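Local coordinates for protein endoglucanase E (Clostridium thermocellum, PDB 2WAB) that acts, in this C-terminal domain of a cellulase, probably as a family 2 carbohydrate esterase on plant cell-wall polysaccharides, its active site also binding cello-oligosaccharides, at residues P9-N14 with S32-N37; A131-Y136 with M172-G177; K143-T148 with Y305-H310. The protein carries 1 engineered substitution. All blocks are in the same frame, centred on the assembly; numbering follows the deposited sequence.

Interaction 1 (P9-N14 with S32-N37); sequences PGILYN and SNVELN
Asn14, on the same face as Asn33 and Glu35, has CG beside its backbone N and anti to the carbonyl carbon (chi1 -69°), which carries its amide to both, while Glu35, its CG trans to the backbone N (chi1 177°) and its chain extended beyond, runs out alongside Leu12 to meet that amide. Asn14 ND2 gives one bond to Asn33 OD1 (3.0 Å), which lies close to the Asn14 amide plane, and a more bent one to the anti lone pair of Glu35 OE1 (3.0 Å, 139°). Two acceptors gripping one nitrogen fix the flip of the amide. Beyond it, Glu35 OE2 is taken by His88 and Asn33 ND2 by Gly31 O.

The other face is apolar. Ile11 CG2 presses on Val34 CG1 at 3.3 Å, tighter than a usual carbon contact, and also rests over the rim of the Tyr13 ring. Val34 CG2 sits 3.8 Å from Tyr13 CD1.

Leu12 with Glu35 and Asn14 with Asn33 are hydrogen-bonded antiparallel pairs, exemplified by Glu35 N to Leu12 O at 2.8 Å; Tyr13 with Val34 between them is non-hydrogen-bonded. Water 1 carries the link onward from Gly10 O to Asn37 N. Ile11 and Val34 pack on Phe107 of strand 102-108 in the four-stranded sheet, making the pair an antiparallel edge of a beta sandwich, consistent with the galactose-binding-domain-like clan of the N-terminal region.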
loop_
_atom_site.group_PDB
_atom_site.type_symbol
_atom_site.label_atom_id
_atom_site.label_comp_id
_atom_site.label_asym_id
_atom_site.label_seq_id
_atom_site.Cartn_x
_atom_site.Cartn_y
_atom_site.Cartn_z
ATOM N N PRO A 9 -3.820 -28.154 4.050
ATOM C CA PRO A 9 -2.848 -27.092 4.296
ATOM C C PRO A 9 -2.647 -26.196 3.079
ATOM O O PRO A 9 -2.672 -26.676 1.944
ATOM C CB PRO A 9 -1.556 -27.854 4.584
ATOM C CG PRO A 9 -1.777 -29.189 4.055
ATOM C CD PRO A 9 -3.212 -29.482 4.193
ATOM N N GLY A 10 -2.426 -24.911 3.309
ATOM C CA GLY A 10 -2.168 -24.023 2.194
ATOM C C GLY A 10 -1.723 -22.689 2.751
ATOM O O GLY A 10 -1.564 -22.554 3.955
ATOM N N ILE A 11 -1.520 -21.714 1.861
ATOM C CA ILE A 11 -0.980 -20.403 2.237
ATOM C C ILE A 11 -1.853 -19.363 1.553
ATOM O O ILE A 11 -2.287 -19.551 0.397
ATOM C CB ILE A 11 0.491 -20.282 1.776
ATOM C CG1 ILE A 11 1.327 -21.340 2.520
ATOM C CG2 ILE A 11 1.007 -18.856 1.971
ATOM C CD1 ILE A 11 2.829 -21.344 2.234
ATOM N N LEU A 12 -2.095 -18.258 2.230
ATOM C CA LEU A 12 -2.858 -17.166 1.639
ATOM C C LEU A 12 -1.851 -16.060 1.208
ATOM O O LEU A 12 -0.979 -15.659 1.993
ATOM C CB LEU A 12 -3.863 -16.696 2.680
ATOM C CG LEU A 12 -4.697 -15.473 2.405
ATOM C CD1 LEU A 12 -5.573 -15.674 1.127
ATOM C CD2 LEU A 12 -5.586 -15.224 3.666
ATOM N N TYR A 13 -1.920 -15.677 -0.062
ATOM C CA TYR A 13 -1.088 -14.610 -0.613
ATOM C C TYR A 13 -1.953 -13.391 -0.824
ATOM O O TYR A 13 -2.780 -13.355 -1.740
ATOM C CB TYR A 13 -0.389 -15.066 -1.908
ATOM C CG TYR A 13 0.508 -16.277 -1.663
ATOM C CD1 TYR A 13 1.821 -16.117 -1.227
ATOM C CD2 TYR A 13 0.012 -17.568 -1.819
ATOM C CE1 TYR A 13 2.655 -17.206 -0.981
ATOM C CE2 TYR A 13 0.823 -18.690 -1.557
ATOM C CZ TYR A 13 2.129 -18.495 -1.137
ATOM O OH TYR A 13 2.939 -19.572 -0.868
ATOM N N ASN A 14 -1.783 -12.415 0.049
ATOM C CA ASN A 14 -2.611 -11.234 0.062
ATOM C C ASN A 14 -1.900 -10.131 -0.714
ATOM O O ASN A 14 -0.931 -9.535 -0.232
ATOM C CB ASN A 14 -2.830 -10.779 1.491
ATOM C CG ASN A 14 -3.702 -11.747 2.286
ATOM O OD1 ASN A 14 -4.785 -12.164 1.807
ATOM N ND2 ASN A 14 -3.229 -12.135 3.523
ATOM N N SER A 32 2.400 -6.201 0.300
ATOM C CA SER A 32 2.181 -7.599 -0.153
ATOM C C SER A 32 2.492 -8.460 1.072
ATOM O O SER A 32 3.501 -8.248 1.752
ATOM C CB SER A 32 3.207 -8.016 -1.251
ATOM O OG SER A 32 2.992 -7.293 -2.473
ATOM N N ASN A 33 1.660 -9.456 1.356
ATOM C CA ASN A 33 1.923 -10.220 2.570
ATOM C C ASN A 33 1.464 -11.658 2.423
ATOM O O ASN A 33 0.537 -11.948 1.660
ATOM C CB ASN A 33 1.311 -9.520 3.807
ATOM C CG ASN A 33 -0.230 -9.463 3.769
ATOM O OD1 ASN A 33 -0.923 -10.404 4.261
ATOM N ND2 ASN A 33 -0.788 -8.390 3.168
ATOM N N VAL A 34 2.149 -12.550 3.141
ATOM C CA VAL A 34 1.877 -13.975 3.124
ATOM C C VAL A 34 1.310 -14.315 4.497
ATOM O O VAL A 34 1.884 -13.901 5.524
ATOM C CB VAL A 34 3.175 -14.773 2.882
ATOM C CG1 VAL A 34 2.888 -16.298 2.846
ATOM C CG2 VAL A 34 3.800 -14.310 1.508
ATOM N N GLU A 35 0.173 -15.022 4.494
ATOM C CA GLU A 35 -0.580 -15.317 5.720
ATOM C C GLU A 35 -0.867 -16.818 5.840
ATOM O O GLU A 35 -1.330 -17.480 4.877
ATOM C CB GLU A 35 -1.865 -14.496 5.736
ATOM C CG GLU A 35 -2.734 -14.805 6.954
ATOM C CD GLU A 35 -3.909 -13.868 7.117
ATOM O OE1 GLU A 35 -4.229 -13.126 6.145
ATOM O OE2 GLU A 35 -4.512 -13.889 8.231
ATOM N N LEU A 36 -0.550 -17.390 6.997
ATOM C CA LEU A 36 -0.673 -18.851 7.125
ATOM C C LEU A 36 -0.846 -19.236 8.591
ATOM O O LEU A 36 -0.595 -18.424 9.502
ATOM C CB LEU A 36 0.507 -19.597 6.453
ATOM C CG LEU A 36 1.931 -19.307 7.007
ATOM C CD1 LEU A 36 2.199 -20.076 8.312
ATOM C CD2 LEU A 36 2.992 -19.638 5.949
ATOM N N ASN A 37 -1.309 -20.463 8.779
ATOM C CA ASN A 37 -1.321 -21.109 10.085
ATOM C C ASN A 37 -0.369 -22.271 10.045
ATOM O O ASN A 37 -0.268 -22.978 9.012
ATOM C CB ASN A 37 -2.735 -21.610 10.423
ATOM C CG ASN A 37 -3.751 -20.497 10.510
ATOM O OD1 ASN A 37 -3.606 -19.570 11.315
ATOM N ND2 ASN A 37 -4.822 -20.607 9.733
HETATM O O HOH W 1 -1.920 -21.944 6.544
#

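Interaction 2 (A131-Y136 with M172-G177); sequences AITCAY and MIAWSG. Engineered in segment 131-136: Ala131 (natural residue Ser). With BGC (beta-D-glucopyranose), chain B; BGC (beta-D-glucopyranose), chain C.
Part of the glycan-binding active site of an SGNH-type (GDSL-like) hydrolase is built here: strand 172-174 of the parallel sheet and the loop after it meet the short, weakly bonded helix 131-134 that follows strand 124-129. Ala131 is an engineered residue in place of the natural Ser, at the position that, as in SGNH relatives, probably supplies the nucleophile. A Schellman motif closes the helix, with Tyr136 N bonded to Ala131 O (3.1 Å), a weak bond from Ala135 N to Ile132 O, and Ala135 at positive phi.

Across the two segments the contact is made by van der Waals touch and a shared water rather than direct hydrogen bonds. Deep in the fold, Ala174 CB fits between Thr133 CG2 (3.6 Å) and Cys134 SG (3.7 Å). With Thr133 OG1 beside the backbone N (chi1 -63°), where Tyr158 bonds it, CG2 stands anti to that N and meets the strand. Nearer the sugars, Ser176 OG lies against Ala131 CA at 3.2 Å and, in the plane of the Tyr136 ring, at its edge 3.4 Å from CD1. Glu96 bonds Ser176 OG, and Asp308 the Tyr136 hydroxyl.

Gly177 has a phi of 89°, which favours glycine, and a CB there would run into O2 of the chain C glucose, 3.5 Å from Gly177 CA. Two backbone amides converge on one water, consistent with the oxyanion hole of this family: water 2 accepts from Ala131 N at 3.0 Å and from Gly177 N at 2.9 Å, and bonds O6 of the chain B glucose.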
loop_
_atom_site.group_PDB
_atom_site.type_symbol
_atom_site.label_atom_id
_atom_site.label_comp_id
_atom_site.label_asym_id
_atom_site.label_seq_id
_atom_site.Cartn_x
_atom_site.Cartn_y
_atom_site.Cartn_z
ATOM N N ALA A 131 4.486 8.242 -2.339
ATOM C CA ALA A 131 5.252 8.069 -1.077
ATOM C C ALA A 131 4.342 8.008 0.153
ATOM O O ALA A 131 4.634 7.295 1.094
ATOM C CB ALA A 131 6.253 9.222 -0.880
ATOM N N ILE A 132 3.248 8.753 0.135
ATOM C CA ILE A 132 2.408 8.857 1.361
ATOM C C ILE A 132 1.814 7.479 1.637
ATOM O O ILE A 132 1.742 7.034 2.788
ATOM C CB ILE A 132 1.293 9.939 1.239
ATOM C CG1 ILE A 132 1.941 11.339 1.173
ATOM C CG2 ILE A 132 0.309 9.908 2.483
ATOM C CD1 ILE A 132 1.050 12.387 0.525
ATOM N N THR A 133 1.394 6.817 0.560
ATOM C CA THR A 133 0.744 5.504 0.671
ATOM C C THR A 133 1.758 4.424 0.935
ATOM O O THR A 133 1.485 3.490 1.705
ATOM C CB THR A 133 -0.108 5.233 -0.567
ATOM O OG1 THR A 133 -1.154 6.216 -0.623
ATOM C CG2 THR A 133 -0.706 3.812 -0.533
ATOM N N CYS A 134 2.945 4.559 0.337
ATOM C CA CYS A 134 4.102 3.704 0.655
ATOM C C CYS A 134 4.574 3.798 2.106
ATOM O O CYS A 134 5.288 2.895 2.541
ATOM C CB CYS A 134 5.275 4.049 -0.251
ATOM S SG CYS A 134 4.942 3.573 -2.013
ATOM N N ALA A 135 4.183 4.873 2.819
ATOM C CA ALA A 135 4.698 5.204 4.165
ATOM C C ALA A 135 6.223 5.421 4.150
ATOM O O ALA A 135 6.948 5.080 5.091
ATOM C CB ALA A 135 4.316 4.120 5.176
ATOM N N TYR A 136 6.714 5.960 3.031
ATOM C CA TYR A 136 8.096 6.475 2.941
ATOM C C TYR A 136 8.485 7.226 4.229
ATOM O O TYR A 136 7.785 8.088 4.661
ATOM C CB TYR A 136 8.146 7.385 1.714
ATOM C CG TYR A 136 9.413 8.156 1.382
ATOM C CD1 TYR A 136 9.939 8.102 0.074
ATOM C CD2 TYR A 136 10.010 9.041 2.299
ATOM C CE1 TYR A 136 11.034 8.855 -0.302
ATOM C CE2 TYR A 136 11.142 9.826 1.903
ATOM C CZ TYR A 136 11.639 9.707 0.607
ATOM O OH TYR A 136 12.736 10.460 0.188
ATOM N N MET A 172 -1.842 -2.288 -2.053
ATOM C CA MET A 172 -1.277 -0.939 -1.972
ATOM C C MET A 172 -0.475 -0.642 -3.250
ATOM O O MET A 172 0.738 -0.910 -3.338
ATOM C CB MET A 172 -0.409 -0.788 -0.714
ATOM C CG MET A 172 -1.174 -0.924 0.629
ATOM S SD MET A 172 -0.188 -0.997 2.186
ATOM C CE MET A 172 0.444 0.712 2.346
ATOM N N ILE A 173 -1.158 -0.086 -4.230
ATOM C CA ILE A 173 -0.548 0.156 -5.530
ATOM C C ILE A 173 0.007 1.589 -5.542
ATOM O O ILE A 173 -0.662 2.544 -5.968
ATOM C CB ILE A 173 -1.546 -0.065 -6.687
ATOM C CG1 ILE A 173 -2.329 -1.368 -6.457
ATOM C CG2 ILE A 173 -0.779 -0.066 -8.064
ATOM C CD1 ILE A 173 -1.349 -2.622 -6.343
ATOM N N ALA A 174 1.235 1.716 -5.084
ATOM C CA ALA A 174 1.777 3.063 -4.795
ATOM C C ALA A 174 3.247 3.053 -5.043
ATOM O O ALA A 174 3.899 2.007 -4.918
ATOM C CB ALA A 174 1.483 3.471 -3.365
ATOM N N TRP A 175 3.796 4.228 -5.291
ATOM C CA TRP A 175 5.173 4.324 -5.778
ATOM C C TRP A 175 5.710 5.729 -5.408
ATOM O O TRP A 175 5.122 6.750 -5.802
ATOM C CB TRP A 175 5.180 4.134 -7.311
ATOM C CG TRP A 175 6.575 3.993 -7.888
ATOM C CD1 TRP A 175 7.545 4.970 -7.976
ATOM C CD2 TRP A 175 7.125 2.817 -8.473
ATOM N NE1 TRP A 175 8.695 4.441 -8.575
ATOM C CE2 TRP A 175 8.449 3.124 -8.891
ATOM C CE3 TRP A 175 6.641 1.500 -8.653
ATOM C CZ2 TRP A 175 9.300 2.152 -9.498
ATOM C CZ3 TRP A 175 7.477 0.552 -9.251
ATOM C CH2 TRP A 175 8.794 0.888 -9.679
ATOM N N SER A 176 6.770 5.788 -4.608
ATOM C CA SER A 176 7.198 7.115 -4.061
ATOM C C SER A 176 7.662 7.980 -5.233
ATOM O O SER A 176 8.378 7.481 -6.136
ATOM C CB SER A 176 8.304 6.999 -2.997
ATOM O OG SER A 176 7.784 6.287 -1.875
ATOM N N GLY A 177 7.227 9.240 -5.231
ATOM C CA GLY A 177 7.627 10.216 -6.268
ATOM C C GLY A 177 6.698 10.197 -7.473
ATOM O O GLY A 177 6.805 11.057 -8.376
HETATM C C2 BGC B . 12.640 13.485 -1.908
HETATM C C3 BGC B . 12.774 12.669 -3.158
HETATM C C4 BGC B . 11.621 11.661 -3.258
HETATM C C5 BGC B . 10.198 12.277 -3.138
HETATM C C6 BGC B . 9.041 11.242 -2.932
HETATM C C1 BGC B . 11.273 14.110 -2.023
HETATM O O2 BGC B . 13.660 14.464 -1.904
HETATM O O3 BGC B . 14.034 12.060 -3.080
HETATM O O4 BGC B . 11.880 11.201 -4.552
HETATM O O5 BGC B . 10.237 13.152 -2.027
HETATM O O6 BGC B . 7.804 11.757 -2.307
HETATM C C2 BGC C . 11.906 9.562 -6.228
HETATM C C3 BGC C . 11.709 8.086 -6.554
HETATM C C4 BGC C . 12.625 7.257 -5.658
HETATM C C5 BGC C . 12.263 7.539 -4.198
HETATM C C6 BGC C . 13.039 6.646 -3.219
HETATM C C1 BGC C . 11.655 9.790 -4.742
HETATM O O2 BGC C . 11.077 10.395 -7.028
HETATM O O3 BGC C . 11.997 7.830 -7.906
HETATM O O4 BGC C . 12.481 5.892 -6.012
HETATM O O5 BGC C . 12.484 8.928 -3.956
HETATM O O6 BGC C . 12.199 5.611 -2.724
HETATM O O HOH W 2 5.626 10.829 -3.442
#

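Interaction 3 (K143-T148 with Y305-H310); sequences KEQSFT and YGEDWH. With BGC (beta-D-glucopyranose), chain D; BGC (beta-D-glucopyranose), chain B; BGC (beta-D-glucopyranose), chain E; BGC (beta-D-glucopyranose), chain F.
Lys143 lays its methylenes over the Trp309 indole, CD standing 3.6 Å from the centroid of the six-membered ring and 10° off its normal, while the chain D glucose covers the opposite face with O5 3.5 Å from Trp309 CE3. Chi1 of 64° places Lys143 CG between the backbone N and the carbonyl carbon; from there the chain runs alongside the indole, and CD also lies over a face of the Tyr305 ring, 4.1 Å from its centroid. The indole is thus backed by protein on one side and presents the other to sugar.

At the other end of the contact the Glu307 carboxylate grips Thr148 twice. Thr148 N gives to OE1 (2.9 Å), met on the syn side but out of the carboxylate plane, and Thr148 OG1 gives to OE2 (2.8 Å) from above that plane. Asn151 bonds OE2 as well; water 5 joins OE2 to Gln145 OE1, which itself accepts from Thr141 N, and water 7 ties Glu307 OE1 to Thr148 O, so the buried carboxylate is well supplied with donors.

Segment 305-310 is the loop before helix 313-331 that, in SGNH hydrolases, brings in the active-site histidine. His310 ND1 donates to Glu307 O (2.8 Å, 156°), almost in its own ring plane, and NE2 shares a hydrogen bond with O6 of the chain B glucose (2.8 Å). The ND1 bond fixes the ring's rotation; His310 N, bonding the same oxygen, holds the turn and the carbonyl.

Asp308 N makes a weak bond to Gln145 O. Around its carboxylate, which has Tyr136 as a partner, water 6 joins OD2 to Phe147 N, and water 3 spans Lys143 O, Asp308 OD1 and O6 of the chain E glucose.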
loop_
_atom_site.group_PDB
_atom_site.type_symbol
_atom_site.label_atom_id
_atom_site.label_comp_id
_atom_site.label_asym_id
_atom_site.label_seq_id
_atom_site.Cartn_x
_atom_site.Cartn_y
_atom_site.Cartn_z
ATOM N N LYS A 143 12.216 15.874 9.498
ATOM C CA LYS A 143 11.907 16.119 8.069
ATOM C C LYS A 143 13.096 16.283 7.137
ATOM O O LYS A 143 12.958 16.132 5.920
ATOM C CB LYS A 143 11.013 17.352 7.936
ATOM C CG LYS A 143 11.678 18.691 8.392
ATOM C CD LYS A 143 10.584 19.669 8.876
ATOM C CE LYS A 143 11.145 21.091 9.179
ATOM N NZ LYS A 143 11.776 21.148 10.539
ATOM N N GLU A 144 14.257 16.623 7.691
ATOM C CA GLU A 144 15.465 16.807 6.884
ATOM C C GLU A 144 16.163 15.478 6.608
ATOM O O GLU A 144 17.080 15.422 5.777
ATOM C CB GLU A 144 16.471 17.749 7.566
ATOM C CG GLU A 144 15.924 19.121 7.910
ATOM C CD GLU A 144 15.200 19.145 9.239
ATOM O OE1 GLU A 144 14.994 18.059 9.837
ATOM O OE2 GLU A 144 14.835 20.251 9.692
ATOM N N GLN A 145 15.750 14.411 7.307
ATOM C CA GLN A 145 16.365 13.076 7.080
ATOM C C GLN A 145 16.044 12.558 5.683
ATOM O O GLN A 145 14.919 12.734 5.193
ATOM C CB GLN A 145 15.913 12.057 8.117
ATOM C CG GLN A 145 16.393 12.426 9.503
ATOM C CD GLN A 145 15.722 11.631 10.612
ATOM O OE1 GLN A 145 14.881 10.743 10.380
ATOM N NE2 GLN A 145 16.076 11.972 11.850
ATOM N N SER A 146 17.012 11.902 5.046
ATOM C CA SER A 146 16.775 11.385 3.694
ATOM C C SER A 146 16.186 9.974 3.756
ATOM O O SER A 146 16.176 9.367 4.818
ATOM C CB SER A 146 18.089 11.367 2.854
ATOM O OG SER A 146 19.046 10.600 3.545
ATOM N N PHE A 147 15.732 9.455 2.614
ATOM C CA PHE A 147 15.100 8.121 2.566
ATOM C C PHE A 147 15.994 7.010 3.072
ATOM O O PHE A 147 17.191 6.943 2.749
ATOM C CB PHE A 147 14.722 7.780 1.135
ATOM C CG PHE A 147 14.001 6.446 0.992
ATOM C CD1 PHE A 147 12.651 6.333 1.368
ATOM C CD2 PHE A 147 14.656 5.335 0.430
ATOM C CE1 PHE A 147 11.971 5.147 1.209
ATOM C CE2 PHE A 147 13.950 4.100 0.252
ATOM C CZ PHE A 147 12.609 4.026 0.685
ATOM N N THR A 148 15.408 6.108 3.868
ATOM C CA THR A 148 16.140 4.969 4.394
ATOM C C THR A 148 15.182 3.761 4.271
ATOM O O THR A 148 14.065 3.780 4.858
ATOM C CB THR A 148 16.535 5.157 5.886
ATOM O OG1 THR A 148 17.151 6.462 6.082
ATOM C CG2 THR A 148 17.474 4.096 6.251
ATOM N N TYR A 305 7.477 14.775 12.015
ATOM C CA TYR A 305 7.620 14.467 10.586
ATOM C C TYR A 305 8.526 13.261 10.424
ATOM O O TYR A 305 9.480 13.055 11.213
ATOM C CB TYR A 305 8.331 15.613 9.857
ATOM C CG TYR A 305 7.550 16.904 9.810
ATOM C CD1 TYR A 305 6.598 17.134 8.795
ATOM C CD2 TYR A 305 7.791 17.920 10.745
ATOM C CE1 TYR A 305 5.873 18.332 8.748
ATOM C CE2 TYR A 305 7.089 19.127 10.685
ATOM C CZ TYR A 305 6.137 19.313 9.706
ATOM O OH TYR A 305 5.446 20.486 9.648
ATOM N N GLY A 306 8.270 12.500 9.367
ATOM C CA GLY A 306 9.206 11.470 8.920
ATOM C C GLY A 306 10.182 12.012 7.873
ATOM O O GLY A 306 10.240 13.241 7.597
ATOM N N GLU A 307 10.935 11.101 7.266
ATOM C CA GLU A 307 11.973 11.487 6.305
ATOM C C GLU A 307 11.400 12.339 5.161
ATOM O O GLU A 307 10.328 12.020 4.619
ATOM C CB GLU A 307 12.636 10.252 5.732
ATOM C CG GLU A 307 13.346 9.416 6.819
ATOM C CD GLU A 307 13.864 8.068 6.325
ATOM O OE1 GLU A 307 13.365 7.562 5.302
ATOM O OE2 GLU A 307 14.773 7.512 6.985
ATOM N N ASP A 308 12.116 13.418 4.823
ATOM C CA ASP A 308 11.774 14.292 3.682
ATOM C C ASP A 308 10.339 14.832 3.791
ATOM O O ASP A 308 9.684 15.036 2.766
ATOM C CB ASP A 308 11.975 13.577 2.334
ATOM C CG ASP A 308 13.446 13.396 1.988
ATOM O OD1 ASP A 308 14.208 14.342 2.190
ATOM O OD2 ASP A 308 13.853 12.296 1.539
ATOM N N TRP A 309 9.916 15.106 5.030
ATOM C CA TRP A 309 8.607 15.662 5.360
ATOM C C TRP A 309 7.427 14.693 5.298
ATOM O O TRP A 309 6.285 15.140 5.460
ATOM C CB TRP A 309 8.281 16.839 4.425
ATOM C CG TRP A 309 9.213 18.033 4.595
ATOM C CD1 TRP A 309 10.524 18.161 4.113
ATOM C CD2 TRP A 309 8.898 19.257 5.251
ATOM N NE1 TRP A 309 11.024 19.417 4.466
ATOM C CE2 TRP A 309 10.054 20.099 5.168
ATOM C CE3 TRP A 309 7.764 19.720 5.954
ATOM C CZ2 TRP A 309 10.085 21.403 5.730
ATOM C CZ3 TRP A 309 7.788 21.022 6.487
ATOM C CH2 TRP A 309 8.947 21.850 6.353
ATOM N N HIS A 310 7.673 13.410 4.987
ATOM C CA HIS A 310 6.588 12.470 4.819
ATOM C C HIS A 310 5.981 12.129 6.181
ATOM O O HIS A 310 6.619 12.329 7.245
ATOM C CB HIS A 310 7.018 11.220 4.032
ATOM C CG HIS A 310 7.426 11.516 2.637
ATOM N ND1 HIS A 310 8.692 11.974 2.314
ATOM C CD2 HIS A 310 6.743 11.436 1.469
ATOM C CE1 HIS A 310 8.761 12.188 1.008
ATOM N NE2 HIS A 310 7.596 11.862 0.472
HETATM C C2 BGC D . 9.057 22.260 2.286
HETATM C C3 BGC D . 9.090 21.215 1.164
HETATM C C4 BGC D . 8.174 19.984 1.460
HETATM C C5 BGC D . 6.790 20.419 1.952
HETATM C C6 BGC D . 6.004 19.265 2.577
HETATM C C1 BGC D . 7.599 22.574 2.542
HETATM O O2 BGC D . 9.711 23.457 1.881
HETATM O O3 BGC D . 10.455 20.867 0.920
HETATM O O4 BGC D . 7.953 19.252 0.245
HETATM O O5 BGC D . 6.914 21.398 2.986
HETATM O O6 BGC D . 4.751 19.726 3.048
HETATM C C2 BGC B . 12.640 13.485 -1.908
HETATM C C3 BGC B . 12.774 12.669 -3.158
HETATM C C4 BGC B . 11.621 11.661 -3.258
HETATM C C5 BGC B . 10.198 12.277 -3.138
HETATM C C6 BGC B . 9.041 11.242 -2.932
HETATM C C1 BGC B . 11.273 14.110 -2.023
HETATM O O2 BGC B . 13.660 14.464 -1.904
HETATM O O3 BGC B . 14.034 12.060 -3.080
HETATM O O4 BGC B . 11.880 11.201 -4.552
HETATM O O5 BGC B . 10.237 13.152 -2.027
HETATM O O6 BGC B . 7.804 11.757 -2.307
HETATM C C2 BGC E . 8.043 17.129 -0.750
HETATM C C3 BGC E . 8.758 15.800 -0.741
HETATM C C4 BGC E . 10.243 16.084 -0.934
HETATM C C5 BGC E . 10.814 17.127 0.065
HETATM C C6 BGC E . 12.272 17.473 -0.281
HETATM C C1 BGC E . 8.677 18.057 0.279
HETATM O O2 BGC E . 6.689 16.911 -0.438
HETATM O O3 BGC E . 8.244 15.028 -1.828
HETATM O O4 BGC E . 11.160 14.965 -0.926
HETATM O O5 BGC E . 10.045 18.300 -0.009
HETATM O O6 BGC E . 12.819 18.249 0.761
HETATM C C2 BGC F . 4.418 24.603 5.451
HETATM C C3 BGC F . 5.559 23.687 5.021
HETATM C C4 BGC F . 6.205 24.270 3.765
HETATM C C5 BGC F . 6.606 25.735 3.944
HETATM C C6 BGC F . 7.020 26.321 2.603
HETATM C C1 BGC F . 4.935 26.040 5.613
HETATM O O1 BGC F . 3.836 26.916 5.735
HETATM O O2 BGC F . 3.867 24.093 6.634
HETATM O O3 BGC F . 5.089 22.369 4.741
HETATM O O4 BGC F . 7.467 23.520 3.591
HETATM O O5 BGC F . 5.499 26.465 4.399
HETATM O O6 BGC F . 7.709 27.496 2.903
HETATM O O HOH W 3 13.943 17.072 2.984
HETATM O O HOH W 4 16.724 14.788 2.944
HETATM O O HOH W 5 15.993 8.790 9.035
HETATM O O HOH W 6 16.040 11.053 0.076
HETATM O O HOH W 7 11.872 5.304 4.669
#

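Interaction 2 is fully buried, its centre about 7 Å from the centre of the chain, whereas interaction 1 is partly buried and interaction 3 lies at the surface, its centre about 19 Å from it. Their chemistry follows: a backbone ladder with an amide-carboxylate cluster on one face and apolar side chains on the other in interaction 1, close apolar fitting with an amide-held water in interaction 2, and carboxylates, waters and an aromatic sugar platform in interaction 3. Interactions 2 and 3 share the hydrolase fold and the glycan pocket, and meet directly, Ala131 CB lying 3.3 Å from His310 NE2. Interaction 1 lies in a separate antiparallel sheet, its nearest atoms about 6 Å from interaction 2.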